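Local coordinates for DNA repair and recombination protein radB (Thermococcus kodakarensis, PDB 2CVH) that probably takes part in DNA repair and homologous recombination as a RecA-like protein that binds DNA and ATP, with very weak ATPase activity, at residues L2-G5 against L9-L12; A37-L42 against R214-V219; E90-I95 against L135-W140. All coordinates share one frame; numbering follows the deposited sequence.

Interaction 1. Residues L2-G5 against L9-L12; sequences LSTG and LDSL
The carboxylate of Asp-10, on helix 7-12, is met by three donors from 2-5: Ser-3 OG and Thr-4 N come to the syn lone pairs of OD2 and OD1, while Thr-4 OG1 approaches from above the plane. The loop that supplies them contains an ST turn, closed by Gly-5 N bonding to Ser-3 OG at 3.0 Å. That same OG donates to Asp-10 OD2 at 2.7 Å, linking the turn to the helix through one hydroxyl. On the other oxygen, Thr-4 N reaches Asp-10 OD1 at 2.9 Å along a nearly straight path (168°). Thr-4 OG1 then adds a second bond to this oxygen. Having OG1 between the backbone N and the carbonyl carbon (chi1 59°) lets hydroxyl and amide of one residue grip a single acceptor. OG1 also accepts from Thr-6 N, at the approach to the helix. The example illustrates how one short acidic side chain, engaged at both oxygens, can be fixed in rotation and bind the N-terminal loop back onto the following helix; three donors would also be expected to favour the ionised carboxylate. Next to these bonds the Thr-4 side chain crosses that of Leu-9 at about a right angle and is buried against Leu-36 and Thr-40 of helix 33-44. Its OG1, 2.8 Å from Asp-10 OD1, lies 3.3 Å from Leu-9 CB.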
loop_
_atom_site.group_PDB
_atom_site.type_symbol
_atom_site.label_atom_id
_atom_site.label_comp_id
_atom_site.label_asym_id
_atom_site.label_seq_id
_atom_site.Cartn_x
_atom_site.Cartn_y
_atom_site.Cartn_z
ATOM N N LEU A 2 -3.724 6.730 -10.146
ATOM C CA LEU A 2 -4.823 6.613 -9.207
ATOM C C LEU A 2 -4.603 7.661 -8.095
ATOM O O LEU A 2 -3.755 7.462 -7.241
ATOM C CB LEU A 2 -4.793 5.204 -8.636
ATOM C CG LEU A 2 -6.141 4.566 -8.382
ATOM C CD1 LEU A 2 -5.948 3.361 -7.489
ATOM C CD2 LEU A 2 -7.037 5.561 -7.699
ATOM N N SER A 3 -5.341 8.771 -8.109
ATOM C CA SER A 3 -5.177 9.835 -7.107
ATOM C C SER A 3 -5.270 9.408 -5.644
ATOM O O SER A 3 -5.993 8.468 -5.300
ATOM C CB SER A 3 -6.147 10.986 -7.378
ATOM O OG SER A 3 -6.099 11.959 -6.337
ATOM N N THR A 4 -4.484 10.083 -4.796
ATOM C CA THR A 4 -4.436 9.839 -3.337
ATOM C C THR A 4 -5.416 10.783 -2.633
ATOM O O THR A 4 -5.625 10.685 -1.428
ATOM C CB THR A 4 -3.028 10.140 -2.703
ATOM O OG1 THR A 4 -2.678 11.510 -2.939
ATOM C CG2 THR A 4 -1.954 9.252 -3.279
ATOM N N GLY A 5 -5.990 11.707 -3.392
ATOM C CA GLY A 5 -6.934 12.641 -2.819
ATOM C C GLY A 5 -6.206 13.718 -2.056
ATOM O O GLY A 5 -6.834 14.538 -1.394
ATOM N N LEU A 9 0.768 14.627 -2.157
ATOM C CA LEU A 9 1.102 13.248 -2.489
ATOM C C LEU A 9 0.984 13.008 -4.003
ATOM O O LEU A 9 1.794 12.309 -4.581
ATOM C CB LEU A 9 0.235 12.269 -1.668
ATOM C CG LEU A 9 0.527 12.171 -0.156
ATOM C CD1 LEU A 9 -0.510 11.359 0.606
ATOM C CD2 LEU A 9 1.885 11.516 0.050
ATOM N N ASP A 10 0.016 13.652 -4.640
ATOM C CA ASP A 10 -0.195 13.521 -6.074
ATOM C C ASP A 10 0.896 14.244 -6.831
ATOM O O ASP A 10 1.306 13.775 -7.881
ATOM C CB ASP A 10 -1.572 14.067 -6.499
ATOM C CG ASP A 10 -2.723 13.123 -6.143
ATOM O OD1 ASP A 10 -2.468 11.992 -5.672
ATOM O OD2 ASP A 10 -3.891 13.533 -6.302
ATOM N N SER A 11 1.316 15.409 -6.325
ATOM C CA SER A 11 2.401 16.199 -6.925
ATOM C C SER A 11 3.680 15.369 -6.861
ATOM O O SER A 11 4.377 15.212 -7.860
ATOM C CB SER A 11 2.631 17.511 -6.160
ATOM O OG SER A 11 1.550 18.395 -6.339
ATOM N N LEU A 12 3.996 14.862 -5.676
ATOM C CA LEU A 12 5.161 14.018 -5.488
ATOM C C LEU A 12 5.156 12.801 -6.457
ATOM O O LEU A 12 6.179 12.446 -7.052
ATOM C CB LEU A 12 5.177 13.500 -4.056
ATOM C CG LEU A 12 6.365 12.604 -3.706
ATOM C CD1 LEU A 12 7.610 13.419 -3.787
ATOM C CD2 LEU A 12 6.219 11.948 -2.335
#

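Interaction 2. Residues A37-L42 against R214-V219; sequences ALQTGL and RGIEDV
Gln-39 on helix 33-44 and Gly-215 at the start of strand 215-218 bring their CA atoms within 6.5 Å, and Gly-215 takes a backbone shape (phi 115°, psi -101°) that suits a residue without a side chain. A CB here would run into the amide end of Gln-39 and would also crowd the carbonyl oxygen of Arg-214. With CG opposite the backbone N and the chain extended beyond it, Gln-39 spans the gap from helix to strand. Its flat end lies along the backbone of Arg-214 to Ile-216, the amide carbon CD being 3.7 Å from Ile-216 O and 3.9 Å from Ile-216 N. Ile-216 turns its CB toward the helix, adding apolar bulk beside the amide, and its side chain also touches Phe-209 and comes within about 4 Å of Gly-32 in the predicted ATP-binding P-loop. Glu-217, next along the strand, points away from the helix. It forms a salt bridge within the segment, Arg-214 NH1 to Glu-217 OE2 at 3.2 Å, with NH1 standing above the carboxylate plane and the bond bent to 143°. Arg-214 O, meanwhile, accepts from Arg-69 NH1, and the Asp-218 carboxylate accepts hydrogen bonds from the backbone N of Lys-7 and of Ser-8 at the start of helix 7-12. The contact thus joins the P-loop helix to the last strand of the mixed sheet, in keeping with a RecA-like core. A buried primary amide laid beside the N-H and C=O of one residue, Ile-216, may hydrogen-bond to both if it is turned over from its modelled orientation, and helix and strand would then be joined by polar matching as well as apolar packing.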
loop_
_atom_site.group_PDB
_atom_site.type_symbol
_atom_site.label_atom_id
_atom_site.label_comp_id
_atom_site.label_asym_id
_atom_site.label_seq_id
_atom_site.Cartn_x
_atom_site.Cartn_y
_atom_site.Cartn_z
ATOM N N ALA A 37 -3.956 3.936 1.702
ATOM C CA ALA A 37 -4.535 2.850 0.921
ATOM C C ALA A 37 -6.057 2.994 0.865
ATOM O O ALA A 37 -6.647 2.979 -0.230
ATOM C CB ALA A 37 -4.150 1.502 1.539
ATOM N N LEU A 38 -6.669 3.190 2.037
ATOM C CA LEU A 38 -8.122 3.357 2.168
ATOM C C LEU A 38 -8.642 4.519 1.329
ATOM O O LEU A 38 -9.642 4.389 0.623
ATOM C CB LEU A 38 -8.523 3.595 3.640
ATOM C CG LEU A 38 -8.909 2.512 4.665
ATOM C CD1 LEU A 38 -9.344 3.160 6.002
ATOM C CD2 LEU A 38 -10.059 1.683 4.149
ATOM N N GLN A 39 -7.948 5.652 1.403
ATOM C CA GLN A 39 -8.335 6.836 0.676
ATOM C C GLN A 39 -8.189 6.706 -0.822
ATOM O O GLN A 39 -9.039 7.194 -1.574
ATOM C CB GLN A 39 -7.544 8.036 1.182
ATOM C CG GLN A 39 -7.871 9.350 0.485
ATOM C CD GLN A 39 -7.583 10.557 1.373
ATOM O OE1 GLN A 39 -6.979 11.547 0.944
ATOM N NE2 GLN A 39 -8.051 10.489 2.610
ATOM N N THR A 40 -7.097 6.097 -1.267
ATOM C CA THR A 40 -6.896 5.910 -2.698
ATOM C C THR A 40 -8.022 4.992 -3.215
ATOM O O THR A 40 -8.697 5.323 -4.179
ATOM C CB THR A 40 -5.510 5.304 -2.988
ATOM O OG1 THR A 40 -4.513 6.155 -2.415
ATOM C CG2 THR A 40 -5.261 5.191 -4.499
ATOM N N GLY A 41 -8.256 3.884 -2.511
ATOM C CA GLY A 41 -9.317 2.963 -2.889
ATOM C C GLY A 41 -10.679 3.643 -2.884
ATOM O O GLY A 41 -11.424 3.604 -3.863
ATOM N N LEU A 42 -10.975 4.338 -1.799
ATOM C CA LEU A 42 -12.238 5.044 -1.664
ATOM C C LEU A 42 -12.538 6.006 -2.829
ATOM O O LEU A 42 -13.616 5.964 -3.425
ATOM C CB LEU A 42 -12.256 5.766 -0.307
ATOM C CG LEU A 42 -13.452 6.536 0.275
ATOM C CD1 LEU A 42 -13.274 8.005 0.058
ATOM C CD2 LEU A 42 -14.796 6.017 -0.271
ATOM N N ARG A 214 -11.021 12.953 8.128
ATOM C CA ARG A 214 -11.353 12.744 6.721
ATOM C C ARG A 214 -10.408 11.786 6.006
ATOM O O ARG A 214 -10.568 11.550 4.808
ATOM C CB ARG A 214 -11.351 14.056 5.953
ATOM C CG ARG A 214 -12.084 15.170 6.630
ATOM C CD ARG A 214 -12.135 16.413 5.749
ATOM N NE ARG A 214 -12.875 16.173 4.510
ATOM C CZ ARG A 214 -12.659 16.831 3.378
ATOM N NH1 ARG A 214 -11.730 17.775 3.329
ATOM N NH2 ARG A 214 -13.345 16.521 2.282
ATOM N N GLY A 215 -9.429 11.242 6.724
ATOM C CA GLY A 215 -8.466 10.337 6.115
ATOM C C GLY A 215 -7.082 10.972 6.143
ATOM O O GLY A 215 -6.427 11.040 7.187
ATOM N N ILE A 216 -6.663 11.509 5.011
ATOM C CA ILE A 216 -5.364 12.145 4.893
ATOM C C ILE A 216 -5.573 13.431 4.148
ATOM O O ILE A 216 -6.278 13.481 3.146
ATOM C CB ILE A 216 -4.352 11.226 4.172
ATOM C CG1 ILE A 216 -3.692 10.302 5.209
ATOM C CG2 ILE A 216 -3.313 12.050 3.418
ATOM C CD1 ILE A 216 -2.891 9.177 4.612
ATOM N N GLU A 217 -5.020 14.502 4.691
ATOM C CA GLU A 217 -5.188 15.812 4.081
ATOM C C GLU A 217 -3.882 16.556 3.901
ATOM O O GLU A 217 -2.857 16.185 4.462
ATOM C CB GLU A 217 -6.149 16.670 4.934
ATOM C CG GLU A 217 -7.541 16.069 5.023
ATOM C CD GLU A 217 -8.540 16.985 5.690
ATOM O OE1 GLU A 217 -8.874 16.733 6.852
ATOM O OE2 GLU A 217 -9.017 17.940 5.050
ATOM N N ASP A 218 -3.925 17.563 3.043
ATOM C CA ASP A 218 -2.780 18.412 2.849
ATOM C C ASP A 218 -2.699 19.243 4.124
ATOM O O ASP A 218 -3.715 19.486 4.800
ATOM C CB ASP A 218 -2.984 19.302 1.642
ATOM C CG ASP A 218 -2.808 18.549 0.363
ATOM O OD1 ASP A 218 -1.658 18.152 0.116
ATOM O OD2 ASP A 218 -3.810 18.308 -0.347
ATOM N N VAL A 219 -1.485 19.615 4.494
ATOM C CA VAL A 219 -1.290 20.394 5.700
ATOM C C VAL A 219 -1.823 21.793 5.487
ATOM O O VAL A 219 -2.183 22.172 4.375
ATOM C CB VAL A 219 0.199 20.499 6.065
ATOM C CG1 VAL A 219 0.768 19.127 6.308
ATOM C CG2 VAL A 219 0.949 21.208 4.946
#

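Interaction 3. Residues E90-I95 against L135-W140; sequences EQRRVI and LQVLLW
Arg-92 and Ile-95 pack on Val-137 and Leu-138 in a helix-to-helix contact between helices 90-101 and 128-145, which lead into the neighbouring parallel strands 106-112 and 149-153 of the sheet. The segments run nearly parallel, with an angle of 19° and a closest axis approach of 10.3 Å, as befits helices of successive strand-helix-strand crossovers in a P-loop NTPase fold. Ile-95 provides the apolar centre. Its CG2, set opposite the backbone N (chi1 -69° for the CG1 branch), reaches Val-137 CG1 at 3.8 Å and Leu-138 CD2 at 4.0 Å. Leu-138 crosses it at about a right angle, and the CD1 atoms of Ile-95 and Leu-138 stand 4.2 Å apart. Val-137 CG1 also lies against the backbone, 3.7 Å from Ile-95 O, so that this methyl rests on both the carbonyl and the side chain of Ile-95. Arg-92 meets the other methyl of Val-137: bends at chi2 and chi3 fold its chain back and bring the guanidinium to CG2, an oblique approach whose modelled closeness is doubtful. The charged group has a long, weak ion pair with Glu-130 and touches Arg-133 and Gln-134 of helix 128-145. Replacing Arg-92 by alanine would probably uncover the CG2 methyl of Val-137 and leave Glu-130 without this distant positive mate. Behind the pair, Gln-91 and Val-94 rest on Val-51 of strand 47-52. No hydrogen bond crosses between the segments; their cohesion probably rests on the burial and close packing of branched apolar side chains, with the arginine adding bulk at one margin and, through distant Glu-130, perhaps a weak electrostatic contribution.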
loop_
_atom_site.group_PDB
_atom_site.type_symbol
_atom_site.label_atom_id
_atom_site.label_comp_id
_atom_site.label_asym_id
_atom_site.label_seq_id
_atom_site.Cartn_x
_atom_site.Cartn_y
_atom_site.Cartn_z
ATOM N N GLU A 90 -2.576 -18.890 3.966
ATOM C CA GLU A 90 -3.366 -18.808 2.745
ATOM C C GLU A 90 -3.056 -17.511 1.992
ATOM O O GLU A 90 -3.694 -17.209 0.995
ATOM C CB GLU A 90 -4.878 -18.965 3.011
ATOM C CG GLU A 90 -5.555 -17.818 3.761
ATOM C CD GLU A 90 -7.078 -17.815 3.621
ATOM O OE1 GLU A 90 -7.598 -18.199 2.546
ATOM O OE2 GLU A 90 -7.760 -17.409 4.586
ATOM N N GLN A 91 -2.058 -16.769 2.477
ATOM C CA GLN A 91 -1.608 -15.509 1.880
ATOM C C GLN A 91 -1.284 -15.742 0.396
ATOM O O GLN A 91 -1.958 -15.213 -0.487
ATOM C CB GLN A 91 -0.362 -15.011 2.629
ATOM C CG GLN A 91 -0.347 -13.524 2.987
ATOM C CD GLN A 91 -0.049 -12.611 1.804
ATOM O OE1 GLN A 91 -0.794 -12.573 0.824
ATOM N NE2 GLN A 91 1.024 -11.849 1.907
ATOM N N ARG A 92 -0.278 -16.572 0.129
ATOM C CA ARG A 92 0.108 -16.899 -1.242
ATOM C C ARG A 92 -1.093 -17.487 -2.003
ATOM O O ARG A 92 -1.243 -17.267 -3.206
ATOM C CB ARG A 92 1.293 -17.881 -1.229
ATOM C CG ARG A 92 1.512 -18.706 -2.512
ATOM C CD ARG A 92 2.703 -18.246 -3.372
ATOM N NE ARG A 92 2.449 -16.978 -4.044
ATOM C CZ ARG A 92 1.542 -16.805 -4.997
ATOM N NH1 ARG A 92 0.806 -17.823 -5.415
ATOM N NH2 ARG A 92 1.309 -15.593 -5.469
ATOM N N ARG A 93 -1.964 -18.198 -1.290
ATOM C CA ARG A 93 -3.157 -18.804 -1.892
ATOM C C ARG A 93 -4.154 -17.725 -2.305
ATOM O O ARG A 93 -4.786 -17.806 -3.367
ATOM C CB ARG A 93 -3.821 -19.763 -0.905
ATOM C CG ARG A 93 -2.828 -20.635 -0.168
ATOM C CD ARG A 93 -3.514 -21.533 0.850
ATOM N NE ARG A 93 -2.553 -22.104 1.794
ATOM C CZ ARG A 93 -2.802 -22.330 3.080
ATOM N NH1 ARG A 93 -3.989 -22.033 3.604
ATOM N NH2 ARG A 93 -1.862 -22.867 3.839
ATOM N N VAL A 94 -4.261 -16.707 -1.454
ATOM C CA VAL A 94 -5.150 -15.568 -1.657
ATOM C C VAL A 94 -4.637 -14.762 -2.840
ATOM O O VAL A 94 -5.407 -14.371 -3.718
ATOM C CB VAL A 94 -5.186 -14.665 -0.389
ATOM C CG1 VAL A 94 -5.755 -13.285 -0.714
ATOM C CG2 VAL A 94 -6.000 -15.343 0.710
ATOM N N ILE A 95 -3.326 -14.523 -2.862
ATOM C CA ILE A 95 -2.721 -13.765 -3.945
ATOM C C ILE A 95 -2.901 -14.553 -5.230
ATOM O O ILE A 95 -3.254 -13.994 -6.267
ATOM C CB ILE A 95 -1.257 -13.442 -3.641
ATOM C CG1 ILE A 95 -1.206 -12.434 -2.489
ATOM C CG2 ILE A 95 -0.586 -12.860 -4.862
ATOM C CD1 ILE A 95 0.164 -12.055 -2.061
ATOM N N LEU A 135 5.063 -11.474 -5.193
ATOM C CA LEU A 135 5.328 -10.210 -5.854
ATOM C C LEU A 135 5.145 -10.364 -7.351
ATOM O O LEU A 135 4.490 -9.540 -7.992
ATOM C CB LEU A 135 6.724 -9.692 -5.492
ATOM C CG LEU A 135 6.880 -9.206 -4.038
ATOM C CD1 LEU A 135 8.319 -8.787 -3.772
ATOM C CD2 LEU A 135 5.931 -8.031 -3.738
ATOM N N GLN A 136 5.653 -11.461 -7.903
ATOM C CA GLN A 136 5.503 -11.703 -9.331
ATOM C C GLN A 136 4.038 -11.861 -9.715
ATOM O O GLN A 136 3.618 -11.337 -10.751
ATOM C CB GLN A 136 6.320 -12.914 -9.786
ATOM C CG GLN A 136 7.746 -12.549 -10.176
ATOM C CD GLN A 136 7.803 -11.301 -11.058
ATOM O OE1 GLN A 136 8.396 -10.287 -10.676
ATOM N NE2 GLN A 136 7.172 -11.366 -12.235
ATOM N N VAL A 137 3.264 -12.581 -8.903
ATOM C CA VAL A 137 1.842 -12.739 -9.194
ATOM C C VAL A 137 1.173 -11.360 -9.148
ATOM O O VAL A 137 0.406 -11.003 -10.045
ATOM C CB VAL A 137 1.155 -13.727 -8.218
ATOM C CG1 VAL A 137 -0.359 -13.819 -8.505
ATOM C CG2 VAL A 137 1.787 -15.099 -8.363
ATOM N N LEU A 138 1.550 -10.540 -8.173
ATOM C CA LEU A 138 0.975 -9.198 -8.059
ATOM C C LEU A 138 1.344 -8.328 -9.262
ATOM O O LEU A 138 0.496 -7.583 -9.776
ATOM C CB LEU A 138 1.403 -8.529 -6.737
ATOM C CG LEU A 138 0.773 -9.187 -5.499
ATOM C CD1 LEU A 138 1.424 -8.701 -4.209
ATOM C CD2 LEU A 138 -0.751 -8.953 -5.492
ATOM N N LEU A 139 2.596 -8.406 -9.720
ATOM C CA LEU A 139 3.013 -7.619 -10.891
ATOM C C LEU A 139 2.222 -8.095 -12.119
ATOM O O LEU A 139 1.753 -7.292 -12.927
ATOM C CB LEU A 139 4.528 -7.731 -11.146
ATOM C CG LEU A 139 5.079 -6.898 -12.324
ATOM C CD1 LEU A 139 4.831 -5.403 -12.150
ATOM C CD2 LEU A 139 6.544 -7.165 -12.460
ATOM N N TRP A 140 2.032 -9.406 -12.212
ATOM C CA TRP A 140 1.259 -10.037 -13.285
ATOM C C TRP A 140 -0.173 -9.471 -13.241
ATOM O O TRP A 140 -0.715 -9.019 -14.261
ATOM C CB TRP A 140 1.226 -11.544 -13.011
ATOM C CG TRP A 140 0.947 -12.453 -14.166
ATOM C CD1 TRP A 140 0.772 -12.107 -15.480
ATOM C CD2 TRP A 140 0.828 -13.881 -14.103
ATOM N NE1 TRP A 140 0.553 -13.240 -16.239
ATOM C CE2 TRP A 140 0.586 -14.341 -15.420
ATOM C CE3 TRP A 140 0.904 -14.819 -13.059
ATOM C CZ2 TRP A 140 0.417 -15.700 -15.723
ATOM C CZ3 TRP A 140 0.733 -16.167 -13.358
ATOM C CH2 TRP A 140 0.495 -16.595 -14.683
#

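In the fold
Interactions 1 and 2 adjoin, their centres about 10 Å apart, where Ser-3 O lies 3.5 Å from Thr-40 CG2 and Leu-2 also meets Thr-40. Interaction 3 lies across the chain's centre, about 25 Å from each in centre distance and about 13 Å at the nearest atoms. Along the sequence interaction 1 is complete before interaction 2 begins, and interaction 3 falls wholly between the two halves of interaction 2. The nine-stranded mixed sheet relates them: 215-218 forms one outermost strand, whereas helices 90-101 and 128-145 accompany its parallel part. Interactions 1 and 2 together gather both chain ends beside the P-loop helix, and interaction 3 joins two helices of the RecA-like core.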